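Local coordinates for protein cyclopropane mycolic acid synthase 3 (Mycobacterium tuberculosis, PDB 1L1E) that probably converts a double bond of alpha mycolic acids into a cyclopropane ring, using S-adenosyl-L-methionine as the methylene donor, at residues His149-Glu152 / Val153-Arg156. Sequence-based numbering, arbitrary orientation.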
loop_
_atom_site.group_PDB
_atom_site.type_symbol
_atom_site.label_atom_id
_atom_site.label_comp_id
_atom_site.label_asym_id
_atom_site.label_seq_id
_atom_site.Cartn_x
_atom_site.Cartn_y
_atom_site.Cartn_z
ATOM N N HIS A 149 -0.492 6.001 17.894
ATOM C CA HIS A 149 -0.434 7.383 17.432
ATOM C C HIS A 149 -1.140 7.536 16.077
ATOM O O HIS A 149 -1.948 8.443 15.881
ATOM C CB HIS A 149 1.033 7.824 17.344
ATOM C CG HIS A 149 1.214 9.291 17.116
ATOM N ND1 HIS A 149 0.314 10.232 17.566
ATOM C CD2 HIS A 149 2.198 9.980 16.491
ATOM C CE1 HIS A 149 0.731 11.437 17.223
ATOM N NE2 HIS A 149 1.871 11.312 16.569
ATOM N N PHE A 150 -0.838 6.629 15.157
ATOM C CA PHE A 150 -1.445 6.644 13.834
ATOM C C PHE A 150 -2.968 6.604 13.921
ATOM O O PHE A 150 -3.663 7.415 13.312
ATOM C CB PHE A 150 -0.945 5.447 13.026
ATOM C CG PHE A 150 -1.651 5.260 11.720
ATOM C CD1 PHE A 150 -1.428 6.137 10.662
ATOM C CD2 PHE A 150 -2.534 4.195 11.541
ATOM C CE1 PHE A 150 -2.068 5.958 9.434
ATOM C CE2 PHE A 150 -3.185 4.001 10.313
ATOM C CZ PHE A 150 -2.950 4.882 9.259
ATOM N N PHE A 151 -3.496 5.660 14.681
ATOM C CA PHE A 151 -4.933 5.564 14.797
ATOM C C PHE A 151 -5.552 6.754 15.524
ATOM O O PHE A 151 -6.664 7.156 15.205
ATOM C CB PHE A 151 -5.314 4.226 15.430
ATOM C CG PHE A 151 -5.144 3.062 14.483
ATOM C CD1 PHE A 151 -4.196 2.067 14.727
ATOM C CD2 PHE A 151 -5.907 2.989 13.318
ATOM C CE1 PHE A 151 -4.014 1.023 13.831
ATOM C CE2 PHE A 151 -5.731 1.944 12.410
ATOM C CZ PHE A 151 -4.783 0.961 12.667
ATOM N N GLU A 152 -4.829 7.332 16.481
ATOM C CA GLU A 152 -5.338 8.504 17.187
ATOM C C GLU A 152 -5.413 9.696 16.222
ATOM O O GLU A 152 -6.386 10.445 16.227
ATOM C CB GLU A 152 -4.432 8.867 18.372
ATOM C CG GLU A 152 -4.451 10.348 18.727
ATOM C CD GLU A 152 -3.413 10.735 19.772
ATOM O OE1 GLU A 152 -2.229 10.346 19.627
ATOM O OE2 GLU A 152 -3.782 11.442 20.734
ATOM N N VAL A 153 -4.377 9.871 15.408
ATOM C CA VAL A 153 -4.335 10.975 14.452
ATOM C C VAL A 153 -5.380 10.834 13.343
ATOM O O VAL A 153 -6.063 11.802 13.007
ATOM C CB VAL A 153 -2.940 11.102 13.793
ATOM C CG1 VAL A 153 -2.949 12.214 12.758
ATOM C CG2 VAL A 153 -1.889 11.379 14.848
ATOM N N THR A 154 -5.504 9.637 12.769
ATOM C CA THR A 154 -6.480 9.422 11.702
ATOM C C THR A 154 -7.918 9.513 12.217
ATOM O O THR A 154 -8.804 9.993 11.517
ATOM C CB THR A 154 -6.270 8.053 11.006
ATOM O OG1 THR A 154 -6.144 7.017 11.994
ATOM C CG2 THR A 154 -5.024 8.090 10.135
ATOM N N HIS A 155 -8.144 9.060 13.445
ATOM C CA HIS A 155 -9.471 9.111 14.041
ATOM C C HIS A 155 -9.905 10.553 14.364
ATOM O O HIS A 155 -11.073 10.914 14.210
ATOM C CB HIS A 155 -9.496 8.282 15.330
ATOM C CG HIS A 155 -10.838 8.228 15.987
ATOM N ND1 HIS A 155 -11.811 7.321 15.622
ATOM C CD2 HIS A 155 -11.386 8.995 16.960
ATOM C CE1 HIS A 155 -12.900 7.532 16.342
ATOM N NE2 HIS A 155 -12.670 8.544 17.161
ATOM N N ARG A 156 -8.965 11.377 14.808
ATOM C CA ARG A 156 -9.280 12.755 15.168
ATOM C C ARG A 156 -9.411 13.718 13.978
ATOM O O ARG A 156 -9.922 14.823 14.119
ATOM C CB ARG A 156 -8.239 13.257 16.176
ATOM C CG ARG A 156 -8.309 12.498 17.521
ATOM C CD ARG A 156 -7.207 12.891 18.509
ATOM N NE ARG A 156 -7.397 12.264 19.823
ATOM C CZ ARG A 156 -6.588 12.441 20.865
ATOM N NH1 ARG A 156 -5.524 13.229 20.754
ATOM N NH2 ARG A 156 -6.842 11.836 22.024
#
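Four successive i to i+4 bonds, Val-153 N to His-149 O, Thr-154 N to Phe-150 O, His-155 N to Phe-151 O and Arg-156 N to Glu-152 O, mark this run as alpha-helical; the N-H...O angle is 162° at the first bond and 148° at the last two. Along the partly exposed side, Glu-152 joins two bases through separate carboxylate oxygens. Its OE1 accepts a long hydrogen bond from ND1 of His-149 (3.3 Å), arriving on the anti side and in the imidazole plane. Its OE2 forms a salt bridge with NH1 of Arg-156; the modelled 2.5 Å is shorter than usual, so the exact length is doubtful. This is no flat two-pronged pairing: carboxylate and guanidinium planes stand 68° apart, and OE2 lies over a guanidinium face. The two partners probably favour a charged carboxylate. One turn on from His-149, Val-153 sets CG2 3.5 Å from CE1 of His-149. Toward the core, Thr-154 OG1 sits between its own backbone N and carbonyl carbon, from where it donates a second bond to Phe-150 O, 2.8 Å away and tilted from the carbonyl plane. The same rotamer directs CG2 over one face of the Phe-150 ring, a CH-pi contact 4.1 Å from the centroid. The segment belongs to helix 147-157, the crossover of the beta-alpha-beta unit between strands 132-136 and 163-170 in the Rossmann-type methyltransferase domain. Phe-150 and Thr-154 pack on Met-164 and on Ile-71 of strand 67-71, Trp-123 meets the rings of His-149 and Phe-150, and Phe-151 reaches helix 208-216 at Tyr-214 and Ala-215.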